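Long-range contacts in trigger factor (Thermotoga maritima, PDB 2NSA), which probably keeps newly synthesized proteins in an open conformation and isomerises their prolyl peptide bonds, the C-terminal chaperone domain being the part described here: residues A[39-44]-A[95-100]; A[52-57]-A[83-88]; A[105-110]-A[149-154]; A[113-118]-A[131-136]. One frame throughout, in Å; residues are numbered along the deposited sequence.

Contact 1 (A[39-44]-A[95-100])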
loop_
_atom_site.group_PDB
_atom_site.type_symbol
_atom_site.label_atom_id
_atom_site.label_comp_id
_atom_site.label_asym_id
_atom_site.label_seq_id
_atom_site.Cartn_x
_atom_site.Cartn_y
_atom_site.Cartn_z
ATOM N N GLU A 39 -11.872 -5.046 0.875
ATOM C CA GLU A 39 -13.158 -5.734 0.940
ATOM C C GLU A 39 -13.455 -6.507 2.223
ATOM O O GLU A 39 -14.618 -6.780 2.520
ATOM C CB GLU A 39 -13.289 -6.678 -0.255
ATOM C CG GLU A 39 -13.524 -5.966 -1.576
ATOM C CD GLU A 39 -13.484 -6.909 -2.765
ATOM O OE1 GLU A 39 -13.875 -8.085 -2.606
ATOM O OE2 GLU A 39 -13.071 -6.468 -3.861
ATOM N N ILE A 40 -12.423 -6.845 2.986
ATOM C CA ILE A 40 -12.621 -7.620 4.206
ATOM C C ILE A 40 -12.630 -6.830 5.506
ATOM O O ILE A 40 -12.454 -7.398 6.586
ATOM C CB ILE A 40 -11.568 -8.737 4.317
ATOM C CG1 ILE A 40 -10.170 -8.135 4.477
ATOM C CG2 ILE A 40 -11.620 -9.608 3.068
ATOM C CD1 ILE A 40 -9.094 -9.163 4.781
ATOM N N VAL A 41 -12.832 -5.520 5.408
ATOM C CA VAL A 41 -12.877 -4.689 6.601
ATOM C C VAL A 41 -13.903 -3.573 6.454
ATOM O O VAL A 41 -14.216 -3.145 5.345
ATOM C CB VAL A 41 -11.489 -4.072 6.914
ATOM C CG1 VAL A 41 -11.112 -3.059 5.851
ATOM C CG2 VAL A 41 -11.499 -3.437 8.294
ATOM N N GLU A 42 -14.433 -3.119 7.584
ATOM C CA GLU A 42 -15.413 -2.045 7.596
ATOM C C GLU A 42 -14.868 -0.872 8.401
ATOM O O GLU A 42 -14.305 -1.054 9.482
ATOM C CB GLU A 42 -16.728 -2.524 8.216
ATOM C CG GLU A 42 -16.576 -3.072 9.628
ATOM C CD GLU A 42 -17.909 -3.308 10.311
ATOM O OE1 GLU A 42 -18.643 -2.320 10.534
ATOM O OE2 GLU A 42 -18.219 -4.479 10.621
ATOM N N ILE A 43 -15.034 0.329 7.858
ATOM C CA ILE A 43 -14.575 1.552 8.508
ATOM C C ILE A 43 -15.780 2.459 8.729
ATOM O O ILE A 43 -16.565 2.694 7.811
ATOM C CB ILE A 43 -13.571 2.329 7.619
ATOM C CG1 ILE A 43 -12.328 1.480 7.341
ATOM C CG2 ILE A 43 -13.196 3.647 8.291
ATOM C CD1 ILE A 43 -11.372 1.367 8.508
ATOM N N GLU A 44 -15.922 2.965 9.947
ATOM C CA GLU A 44 -17.020 3.867 10.266
ATOM C C GLU A 44 -16.457 5.285 10.363
ATOM O O GLU A 44 -15.992 5.707 11.418
ATOM C CB GLU A 44 -17.677 3.444 11.585
ATOM C CG GLU A 44 -16.711 3.251 12.746
ATOM C CD GLU A 44 -17.364 2.580 13.948
ATOM O OE1 GLU A 44 -18.599 2.707 14.108
ATOM O OE2 GLU A 44 -16.642 1.931 14.736
ATOM N N ASP A 95 -4.928 0.158 4.814
ATOM C CA ASP A 95 -3.928 0.370 5.848
ATOM C C ASP A 95 -4.351 -0.232 7.187
ATOM O O ASP A 95 -3.515 -0.756 7.920
ATOM C CB ASP A 95 -3.589 1.857 5.979
ATOM C CG ASP A 95 -2.825 2.382 4.772
ATOM O OD1 ASP A 95 -2.345 1.555 3.968
ATOM O OD2 ASP A 95 -2.695 3.620 4.628
ATOM N N ARG A 96 -5.640 -0.172 7.511
ATOM C CA ARG A 96 -6.109 -0.767 8.757
ATOM C C ARG A 96 -5.909 -2.290 8.703
ATOM O O ARG A 96 -5.414 -2.896 9.666
ATOM C CB ARG A 96 -7.590 -0.449 8.981
ATOM C CG ARG A 96 -8.224 -1.232 10.133
ATOM C CD ARG A 96 -7.592 -0.919 11.476
ATOM N NE ARG A 96 -8.330 -1.602 12.542
ATOM C CZ ARG A 96 -7.883 -1.785 13.782
ATOM N NH1 ARG A 96 -6.686 -1.335 14.137
ATOM N NH2 ARG A 96 -8.634 -2.429 14.664
ATOM N N VAL A 97 -6.285 -2.908 7.586
ATOM C CA VAL A 97 -6.136 -4.361 7.433
ATOM C C VAL A 97 -4.671 -4.780 7.562
ATOM O O VAL A 97 -4.349 -5.764 8.241
ATOM C CB VAL A 97 -6.672 -4.851 6.061
ATOM C CG1 VAL A 97 -6.419 -6.353 5.904
ATOM C CG2 VAL A 97 -8.152 -4.560 5.958
ATOM N N ILE A 98 -3.783 -4.029 6.921
ATOM C CA ILE A 98 -2.356 -4.340 6.959
ATOM C C ILE A 98 -1.805 -4.205 8.370
ATOM O O ILE A 98 -1.056 -5.073 8.851
ATOM C CB ILE A 98 -1.570 -3.428 5.981
ATOM C CG1 ILE A 98 -1.923 -3.825 4.545
ATOM C CG2 ILE A 98 -0.067 -3.557 6.211
ATOM C CD1 ILE A 98 -1.593 -2.786 3.504
ATOM N N GLU A 99 -2.193 -3.129 9.044
ATOM C CA GLU A 99 -1.725 -2.893 10.410
ATOM C C GLU A 99 -2.203 -4.008 11.342
ATOM O O GLU A 99 -1.424 -4.531 12.150
ATOM C CB GLU A 99 -2.209 -1.525 10.908
ATOM C CG GLU A 99 -1.498 -1.070 12.167
ATOM C CD GLU A 99 -1.680 0.414 12.438
ATOM O OE1 GLU A 99 -1.020 1.245 11.763
ATOM O OE2 GLU A 99 -2.489 0.746 13.321
ATOM N N VAL A 100 -3.469 -4.389 11.210
ATOM C CA VAL A 100 -4.023 -5.454 12.040
ATOM C C VAL A 100 -3.351 -6.788 11.743
ATOM O O VAL A 100 -3.062 -7.547 12.668
ATOM C CB VAL A 100 -5.546 -5.601 11.846
ATOM C CG1 VAL A 100 -6.048 -6.866 12.550
ATOM C CG2 VAL A 100 -6.255 -4.389 12.435
#
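Arg96, whose aliphatic stem runs past Val41 and Ile43, lays one face of its guanidinium over Val100 CG2, the methyl lying 3.3 Å above the plane and over its centre. This flat group rests on its own helix one turn on, while only the carbons of its chain serve the loop: Ile43 CD1 comes to 4.2 Å from Arg96 CB. A long side chain can pack its stem here while its charged end stays toward solvent. Residues 39-44 belong to the loop joining helix 25-36 to helix 47-64, which lies here against helix 77-105 of the C-terminal chaperone domain. The centre belongs to Val97, buried, with a methyl for each of two loop residues. Its CG2 meets Val41 CG1 at 3.3 Å, closer than usual van der Waals contact; Val41 places CG1 between its backbone N and carbonyl carbon (chi1 68°), which turns that methyl to the helix. Val97 CG1 takes Ile40 CD1 at 4.0 Å, the two side chains crossing at about a right angle. No hydrogen bond links loop 39-44 to segment 95-100, so this part of the loop is held against the helix by shape and the hydrophobic effect.

Contact 2 (A[52-57]-A[83-88])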
loop_
_atom_site.group_PDB
_atom_site.type_symbol
_atom_site.label_atom_id
_atom_site.label_comp_id
_atom_site.label_asym_id
_atom_site.label_seq_id
_atom_site.Cartn_x
_atom_site.Cartn_y
_atom_site.Cartn_z
ATOM N N ILE A 52 -12.904 16.145 3.172
ATOM C CA ILE A 52 -11.700 16.882 3.548
ATOM C C ILE A 52 -10.447 16.219 2.979
ATOM O O ILE A 52 -9.545 16.908 2.487
ATOM C CB ILE A 52 -11.566 16.992 5.086
ATOM C CG1 ILE A 52 -12.727 17.826 5.646
ATOM C CG2 ILE A 52 -10.247 17.658 5.455
ATOM C CD1 ILE A 52 -12.810 17.810 7.158
ATOM N N LEU A 53 -10.388 14.890 3.036
ATOM C CA LEU A 53 -9.224 14.172 2.521
ATOM C C LEU A 53 -9.121 14.325 1.005
ATOM O O LEU A 53 -8.024 14.429 0.452
ATOM C CB LEU A 53 -9.290 12.689 2.906
ATOM C CG LEU A 53 -9.245 12.465 4.420
ATOM C CD1 LEU A 53 -9.235 10.976 4.718
ATOM C CD2 LEU A 53 -8.003 13.131 5.002
ATOM N N VAL A 54 -10.271 14.345 0.341
ATOM C CA VAL A 54 -10.302 14.509 -1.107
ATOM C C VAL A 54 -9.737 15.895 -1.449
ATOM O O VAL A 54 -8.933 16.033 -2.370
ATOM C CB VAL A 54 -11.748 14.353 -1.649
ATOM C CG1 VAL A 54 -11.828 14.809 -3.109
ATOM C CG2 VAL A 54 -12.181 12.898 -1.537
ATOM N N ASN A 55 -10.131 16.921 -0.698
ATOM C CA ASN A 55 -9.620 18.269 -0.968
ATOM C C ASN A 55 -8.114 18.349 -0.813
ATOM O O ASN A 55 -7.429 18.970 -1.625
ATOM C CB ASN A 55 -10.218 19.312 -0.030
ATOM C CG ASN A 55 -11.701 19.438 -0.173
ATOM O OD1 ASN A 55 -12.243 19.317 -1.272
ATOM N ND2 ASN A 55 -12.377 19.704 0.937
ATOM N N GLU A 56 -7.599 17.736 0.245
ATOM C CA GLU A 56 -6.171 17.768 0.501
ATOM C C GLU A 56 -5.377 17.055 -0.585
ATOM O O GLU A 56 -4.283 17.498 -0.950
ATOM C CB GLU A 56 -5.900 17.187 1.889
ATOM C CG GLU A 56 -6.694 17.938 2.957
ATOM C CD GLU A 56 -6.514 17.383 4.357
ATOM O OE1 GLU A 56 -6.588 16.149 4.527
ATOM O OE2 GLU A 56 -6.317 18.191 5.291
ATOM N N ALA A 57 -5.939 15.974 -1.123
ATOM C CA ALA A 57 -5.287 15.217 -2.193
ATOM C C ALA A 57 -5.254 16.074 -3.454
ATOM O O ALA A 57 -4.255 16.102 -4.177
ATOM C CB ALA A 57 -6.046 13.926 -2.465
ATOM N N GLU A 83 -14.571 9.493 -7.439
ATOM C CA GLU A 83 -13.630 8.388 -7.590
ATOM C C GLU A 83 -12.528 8.459 -6.546
ATOM O O GLU A 83 -12.167 7.451 -5.930
ATOM C CB GLU A 83 -12.991 8.388 -8.978
ATOM C CG GLU A 83 -11.898 7.337 -9.107
ATOM C CD GLU A 83 -11.564 7.000 -10.539
ATOM O OE1 GLU A 83 -12.504 6.795 -11.339
ATOM O OE2 GLU A 83 -10.360 6.924 -10.860
ATOM N N LEU A 84 -11.989 9.658 -6.360
ATOM C CA LEU A 84 -10.920 9.866 -5.400
ATOM C C LEU A 84 -11.390 9.542 -3.987
ATOM O O LEU A 84 -10.621 9.018 -3.173
ATOM C CB LEU A 84 -10.420 11.312 -5.478
ATOM C CG LEU A 84 -9.181 11.693 -4.670
ATOM C CD1 LEU A 84 -8.057 10.701 -4.931
ATOM C CD2 LEU A 84 -8.750 13.108 -5.047
ATOM N N LYS A 85 -12.653 9.837 -3.691
ATOM C CA LYS A 85 -13.176 9.554 -2.360
ATOM C C LYS A 85 -13.174 8.051 -2.114
ATOM O O LYS A 85 -12.798 7.587 -1.035
ATOM C CB LYS A 85 -14.601 10.091 -2.196
ATOM C CG LYS A 85 -15.145 9.902 -0.780
ATOM C CD LYS A 85 -16.609 10.311 -0.654
ATOM C CE LYS A 85 -16.816 11.800 -0.905
ATOM N NZ LYS A 85 -18.261 12.143 -0.724
ATOM N N GLU A 86 -13.594 7.285 -3.116
ATOM C CA GLU A 86 -13.635 5.837 -2.954
ATOM C C GLU A 86 -12.222 5.268 -2.840
ATOM O O GLU A 86 -11.989 4.328 -2.075
ATOM C CB GLU A 86 -14.387 5.187 -4.120
ATOM C CG GLU A 86 -15.531 4.271 -3.675
ATOM C CD GLU A 86 -16.547 4.973 -2.770
ATOM O OE1 GLU A 86 -17.109 6.013 -3.179
ATOM O OE2 GLU A 86 -16.787 4.482 -1.649
ATOM N N ARG A 87 -11.283 5.838 -3.590
ATOM C CA ARG A 87 -9.892 5.384 -3.544
ATOM C C ARG A 87 -9.303 5.661 -2.167
ATOM O O ARG A 87 -8.575 4.834 -1.613
ATOM C CB ARG A 87 -9.051 6.097 -4.607
ATOM C CG ARG A 87 -9.390 5.693 -6.037
ATOM C CD ARG A 87 -8.334 6.193 -7.013
ATOM N NE ARG A 87 -8.584 5.748 -8.383
ATOM C CZ ARG A 87 -7.717 5.890 -9.383
ATOM N NH1 ARG A 87 -6.542 6.466 -9.166
ATOM N NH2 ARG A 87 -8.022 5.453 -10.598
ATOM N N ILE A 88 -9.619 6.831 -1.621
ATOM C CA ILE A 88 -9.116 7.203 -0.304
ATOM C C ILE A 88 -9.708 6.302 0.768
ATOM O O ILE A 88 -8.994 5.863 1.676
ATOM C CB ILE A 88 -9.424 8.678 0.020
ATOM C CG1 ILE A 88 -8.521 9.572 -0.842
ATOM C CG2 ILE A 88 -9.187 8.970 1.501
ATOM C CD1 ILE A 88 -8.846 11.048 -0.765
#
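Val54 and Ile88 form the close-packed middle of the contact between helices 47-64 and 77-105, whose segment axes pass 9.3 Å apart at a steep 106°. Ile88 sends CD1 onto the backbone of the other helix, 3.7 Å from Leu53 O and near Val54 N, with Ala57 CB more loosely beyond. Its CG2, set anti to the backbone N by chi1 of -72°, turns the other way and touches Leu53 CD1 at 3.8 Å, so the two branches of the isoleucine engage neighbouring parts of one helical turn. Val54 uses both methyls too: CG2 presses on Lys85 CA at 3.6 Å, and CG1 slides past Leu84 CD2. That same leucine methyl reaches Ala57 CB at 3.8 Å, where a small residue lets a longer one come close to the helix. The looser side begins at Lys85. Its CB still packs on Val54, but the chain then leads away toward its charged end, bending at chi3, and Leu50 lies against it. Farther round helix 77-105, turned from the interface, Arg87 NH2 and Glu83 OE2 form a salt bridge of 2.8 Å. Leu84 and Ile88, one turn apart, thus pack on Leu53, Val54 and Ala57 of the other helix, making a steeply crossed helix pair within the all-helical C-terminal chaperone domain.

Contact 3 (A[105-110]-A[149-154])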
loop_
_atom_site.group_PDB
_atom_site.type_symbol
_atom_site.label_atom_id
_atom_site.label_comp_id
_atom_site.label_asym_id
_atom_site.label_seq_id
_atom_site.Cartn_x
_atom_site.Cartn_y
_atom_site.Cartn_z
ATOM N N LYS A 105 0.115 -11.212 13.249
ATOM C CA LYS A 105 1.218 -12.086 12.862
ATOM C C LYS A 105 2.513 -11.869 13.634
ATOM O O LYS A 105 3.487 -12.598 13.426
ATOM C CB LYS A 105 1.496 -11.931 11.368
ATOM C CG LYS A 105 0.397 -12.495 10.495
ATOM C CD LYS A 105 0.754 -12.354 9.036
ATOM C CE LYS A 105 -0.079 -13.296 8.200
ATOM N NZ LYS A 105 0.151 -14.704 8.638
ATOM N N GLY A 106 2.528 -10.875 14.514
ATOM C CA GLY A 106 3.724 -10.599 15.294
ATOM C C GLY A 106 4.850 -10.003 14.468
ATOM O O GLY A 106 6.025 -10.212 14.760
ATOM N N ILE A 107 4.490 -9.249 13.434
ATOM C CA ILE A 107 5.468 -8.623 12.555
ATOM C C ILE A 107 5.740 -7.186 12.996
ATOM O O ILE A 107 4.815 -6.455 13.364
ATOM C CB ILE A 107 4.961 -8.614 11.095
ATOM C CG1 ILE A 107 4.601 -10.038 10.662
ATOM C CG2 ILE A 107 6.026 -8.017 10.170
ATOM C CD1 ILE A 107 5.733 -11.039 10.848
ATOM N N SER A 108 7.011 -6.792 12.954
ATOM C CA SER A 108 7.423 -5.447 13.351
ATOM C C SER A 108 8.636 -5.024 12.523
ATOM O O SER A 108 9.081 -5.765 11.651
ATOM C CB SER A 108 7.777 -5.438 14.840
ATOM O OG SER A 108 7.936 -4.117 15.326
ATOM N N VAL A 109 9.163 -3.832 12.790
ATOM C CA VAL A 109 10.336 -3.335 12.073
ATOM C C VAL A 109 11.347 -2.767 13.068
ATOM O O VAL A 109 10.982 -1.981 13.939
ATOM C CB VAL A 109 9.961 -2.215 11.066
ATOM C CG1 VAL A 109 11.209 -1.732 10.331
ATOM C CG2 VAL A 109 8.934 -2.729 10.067
ATOM N N ASN A 110 12.612 -3.163 12.952
ATOM C CA ASN A 110 13.629 -2.638 13.865
ATOM C C ASN A 110 14.554 -1.637 13.171
ATOM O O ASN A 110 14.440 -1.407 11.968
ATOM C CB ASN A 110 14.447 -3.780 14.492
ATOM C CG ASN A 110 15.105 -4.672 13.458
ATOM O OD1 ASN A 110 15.720 -4.191 12.513
ATOM N ND2 ASN A 110 14.989 -5.981 13.646
ATOM N N ALA A 149 6.478 1.279 5.081
ATOM C CA ALA A 149 6.761 0.634 3.800
ATOM C C ALA A 149 7.317 -0.767 4.014
ATOM O O ALA A 149 6.912 -1.716 3.342
ATOM C CB ALA A 149 7.749 1.460 2.997
ATOM N N ILE A 150 8.260 -0.888 4.944
ATOM C CA ILE A 150 8.862 -2.186 5.236
ATOM C C ILE A 150 7.843 -3.157 5.826
ATOM O O ILE A 150 7.756 -4.312 5.397
ATOM C CB ILE A 150 10.044 -2.047 6.215
ATOM C CG1 ILE A 150 11.143 -1.180 5.582
ATOM C CG2 ILE A 150 10.583 -3.434 6.565
ATOM C CD1 ILE A 150 12.238 -0.783 6.563
ATOM N N LEU A 151 7.067 -2.684 6.799
ATOM C CA LEU A 151 6.057 -3.509 7.458
ATOM C C LEU A 151 5.028 -4.038 6.465
ATOM O O LEU A 151 4.701 -5.226 6.467
ATOM C CB LEU A 151 5.342 -2.698 8.546
ATOM C CG LEU A 151 4.355 -3.462 9.423
ATOM C CD1 LEU A 151 5.151 -4.319 10.418
ATOM C CD2 LEU A 151 3.475 -2.489 10.188
ATOM N N LYS A 152 4.513 -3.142 5.631
ATOM C CA LYS A 152 3.520 -3.488 4.626
ATOM C C LYS A 152 4.063 -4.531 3.660
ATOM O O LYS A 152 3.371 -5.499 3.336
ATOM C CB LYS A 152 3.112 -2.220 3.875
ATOM C CG LYS A 152 2.167 -2.430 2.719
ATOM C CD LYS A 152 1.755 -1.073 2.164
ATOM C CE LYS A 152 0.762 -1.196 1.041
ATOM N NZ LYS A 152 0.504 0.147 0.445
ATOM N N ARG A 153 5.302 -4.351 3.210
ATOM C CA ARG A 153 5.899 -5.314 2.290
ATOM C C ARG A 153 6.012 -6.689 2.939
ATOM O O ARG A 153 5.733 -7.704 2.301
ATOM C CB ARG A 153 7.288 -4.855 1.823
ATOM C CG ARG A 153 7.956 -5.833 0.856
ATOM C CD ARG A 153 7.069 -6.133 -0.355
ATOM N NE ARG A 153 6.999 -5.031 -1.311
ATOM C CZ ARG A 153 8.008 -4.637 -2.084
ATOM N NH1 ARG A 153 9.182 -5.253 -2.018
ATOM N NH2 ARG A 153 7.839 -3.631 -2.934
ATOM N N LYS A 154 6.405 -6.726 4.206
ATOM C CA LYS A 154 6.541 -8.003 4.891
ATOM C C LYS A 154 5.190 -8.691 5.062
ATOM O O LYS A 154 5.076 -9.898 4.865
ATOM C CB LYS A 154 7.237 -7.800 6.240
ATOM C CG LYS A 154 8.694 -7.396 6.052
ATOM C CD LYS A 154 9.292 -6.706 7.258
ATOM C CE LYS A 154 9.344 -7.620 8.449
ATOM N NZ LYS A 154 10.176 -7.029 9.533
#
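Lys154 reaches Ser108 by a bend at chi3 (64°) in an otherwise extended chain, which passes Ile107 and brings NZ to the carbonyl of Ser108. Leu151 holds CG anti to its backbone N (chi1 -174°), and this brings CD1 to the loop, 3.8 Å from Ile107 CG2 and 3.7 Å from Ile107 O. Ile107 CG2 also touches Lys154 CE at 3.8 Å, so one methyl of a branched residue packs against both. Two residues on, Val109 points toward helix 140-160: CG2 lies 3.9 Å from Leu151 CB and equally close to Ile150 CG2, while CG1 meets Ile150 CD1. Alternation of this kind suits an extended loop, with Ile107 and Val109 facing the helix and the polar Ser108 between them turned away, offering only its backbone. Asn110 then caps helix 111-125, bonding through OD1 to Glu113 N. The lysine bond, Lys154 NZ to Ser108 O, is short at 2.7 Å and almost in line with the carbonyl, at 171°. Glu113 adds a salt bridge to the same NZ. An ammonium gripped by a carbonyl and a carboxylate is likely to remain charged, and it ties together the loop, helix 140-160 and the start of helix 111-125.

Contact 4 (A[113-118]-A[131-136])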
loop_
_atom_site.group_PDB
_atom_site.type_symbol
_atom_site.label_atom_id
_atom_site.label_comp_id
_atom_site.label_asym_id
_atom_site.label_seq_id
_atom_site.Cartn_x
_atom_site.Cartn_y
_atom_site.Cartn_z
ATOM N N GLU A 113 16.600 -2.950 10.253
ATOM C CA GLU A 113 15.856 -3.026 9.004
ATOM C C GLU A 113 15.697 -1.650 8.375
ATOM O O GLU A 113 15.765 -1.512 7.157
ATOM C CB GLU A 113 14.486 -3.655 9.247
ATOM C CG GLU A 113 14.561 -5.112 9.646
ATOM C CD GLU A 113 13.207 -5.696 9.941
ATOM O OE1 GLU A 113 12.603 -5.299 10.959
ATOM O OE2 GLU A 113 12.740 -6.547 9.153
ATOM N N LEU A 114 15.483 -0.638 9.210
ATOM C CA LEU A 114 15.337 0.727 8.728
ATOM C C LEU A 114 16.646 1.164 8.084
ATOM O O LEU A 114 16.659 1.763 7.009
ATOM C CB LEU A 114 14.991 1.672 9.884
ATOM C CG LEU A 114 13.578 1.595 10.467
ATOM C CD1 LEU A 114 13.474 2.491 11.699
ATOM C CD2 LEU A 114 12.572 2.037 9.407
ATOM N N GLU A 115 17.752 0.855 8.751
ATOM C CA GLU A 115 19.068 1.213 8.246
ATOM C C GLU A 115 19.360 0.549 6.906
ATOM O O GLU A 115 19.855 1.198 5.988
ATOM C CB GLU A 115 20.136 0.826 9.266
ATOM C CG GLU A 115 20.220 1.774 10.444
ATOM C CD GLU A 115 21.072 1.223 11.562
ATOM O OE1 GLU A 115 22.093 0.570 11.258
ATOM O OE2 GLU A 115 20.728 1.446 12.742
ATOM N N LYS A 116 19.056 -0.741 6.798
ATOM C CA LYS A 116 19.283 -1.476 5.554
ATOM C C LYS A 116 18.472 -0.890 4.406
ATOM O O LYS A 116 18.970 -0.739 3.289
ATOM C CB LYS A 116 18.905 -2.951 5.711
ATOM C CG LYS A 116 19.905 -3.804 6.475
ATOM C CD LYS A 116 19.512 -5.278 6.383
ATOM C CE LYS A 116 20.538 -6.194 7.030
ATOM N NZ LYS A 116 20.159 -7.630 6.880
ATOM N N GLU A 117 17.216 -0.563 4.680
ATOM C CA GLU A 117 16.360 -0.007 3.648
ATOM C C GLU A 117 16.866 1.361 3.207
ATOM O O GLU A 117 16.846 1.689 2.023
ATOM C CB GLU A 117 14.923 0.118 4.153
ATOM C CG GLU A 117 13.914 0.169 3.033
ATOM C CD GLU A 117 13.840 -1.148 2.295
ATOM O OE1 GLU A 117 13.333 -2.126 2.882
ATOM O OE2 GLU A 117 14.299 -1.211 1.139
ATOM N N ALA A 118 17.316 2.169 4.161
ATOM C CA ALA A 118 17.823 3.486 3.821
ATOM C C ALA A 118 19.039 3.336 2.912
ATOM O O ALA A 118 19.219 4.111 1.980
ATOM C CB ALA A 118 18.196 4.259 5.087
ATOM N N ARG A 131 24.374 9.234 4.330
ATOM C CA ARG A 131 23.528 10.418 4.270
ATOM C C ARG A 131 22.072 9.985 4.432
ATOM O O ARG A 131 21.297 10.612 5.154
ATOM C CB ARG A 131 23.705 11.112 2.919
ATOM C CG ARG A 131 23.012 12.452 2.805
ATOM C CD ARG A 131 23.746 13.480 3.629
ATOM N NE ARG A 131 23.162 14.811 3.524
ATOM C CZ ARG A 131 23.688 15.889 4.096
ATOM N NH1 ARG A 131 24.804 15.781 4.804
ATOM N NH2 ARG A 131 23.099 17.070 3.968
ATOM N N ALA A 132 21.709 8.903 3.748
ATOM C CA ALA A 132 20.347 8.390 3.815
ATOM C C ALA A 132 20.000 7.926 5.225
ATOM O O ALA A 132 18.928 8.242 5.740
ATOM C CB ALA A 132 20.161 7.243 2.819
ATOM N N LYS A 133 20.901 7.173 5.852
ATOM C CA LYS A 133 20.648 6.692 7.205
ATOM C C LYS A 133 20.540 7.831 8.218
ATOM O O LYS A 133 19.799 7.728 9.196
ATOM C CB LYS A 133 21.734 5.699 7.628
ATOM C CG LYS A 133 21.580 4.340 6.959
ATOM C CD LYS A 133 22.638 3.352 7.407
ATOM C CE LYS A 133 24.007 3.741 6.891
ATOM N NZ LYS A 133 25.031 2.735 7.276
ATOM N N SER A 134 21.269 8.917 7.977
ATOM C CA SER A 134 21.230 10.071 8.872
ATOM C C SER A 134 19.910 10.819 8.727
ATOM O O SER A 134 19.351 11.304 9.712
ATOM C CB SER A 134 22.390 11.025 8.571
ATOM O OG SER A 134 23.629 10.420 8.877
ATOM N N LEU A 135 19.420 10.919 7.495
ATOM C CA LEU A 135 18.155 11.600 7.234
ATOM C C LEU A 135 17.021 10.865 7.933
ATOM O O LEU A 135 16.140 11.479 8.540
ATOM C CB LEU A 135 17.879 11.666 5.726
ATOM C CG LEU A 135 18.319 12.926 4.972
ATOM C CD1 LEU A 135 19.759 13.272 5.312
ATOM C CD2 LEU A 135 18.152 12.704 3.475
ATOM N N VAL A 136 17.047 9.542 7.850
ATOM C CA VAL A 136 16.014 8.737 8.481
ATOM C C VAL A 136 16.074 8.878 9.997
ATOM O O VAL A 136 15.044 8.940 10.669
ATOM C CB VAL A 136 16.168 7.257 8.088
ATOM C CG1 VAL A 136 15.137 6.407 8.818
ATOM C CG2 VAL A 136 16.006 7.120 6.580
HETATM O O HOH W 1 23.935 0.481 9.461
#
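A buried helix-to-helix contact joins helices 111-125 and 129-138, consecutive in the chain and separated by a short turn, with Ala118 packed against Lys133, Val136 and Ala132. The segment axes pass 8.8 Å apart at 133°, a splayed antiparallel pairing. Ala118 CB sits between two partners, Lys133 CG and Val136 CG2, each 3.9 Å away. On the facing helix Ala132 directs CB to the backbone, 3.4 Å from Ala118 O; alanine suits both places because a lone methyl lets the two backbones lie close. Ala122 and Trp125 of helix 111-125 continue this packing on Ala132. Toward the exposed edge, Lys133 lays its methylenes over helix 111-125: CG is 3.7 Å from Glu115 O, and CD lies 4.0 Å from Glu115 CB, the two side chains crossing at about a right angle. With chi3 near -69° the lysine chain turns at CD, and NZ makes a salt bridge with Glu119. Glu115 and Lys133 do not pair directly, since OE1 and NZ lie 5.4 Å apart. One water bridges them, donating to Glu115 OE1 at 2.6 Å and accepting only weakly from Lys133 NZ. Apolar packing therefore carries the interior, while at the rim the Glu115–lysine attraction is probably modest and relayed by solvent.

Two nested pairs follow each other along the chain: contact 2 falls within the loop closed by contact 1, and contact 4 within that closed by contact 3. Helix 77-105 serves both contacts 1 and 2, whose centres are 17 Å apart, and runs on into the loop of contact 3. Contacts 1 and 3, with centres 16 Å apart, touch where Ile98 CD1 packs on Lys152 CE at 3.8 Å; contacts 3 and 4, equally spaced, meet through the Lys154–Glu113 salt bridge. Contacts 2 and 4 lie farthest apart, about 31 Å between centres. Together they join helices of the chaperone domain, several distant in sequence, with contacts 1 and 3 lying nearest the centre of the chain.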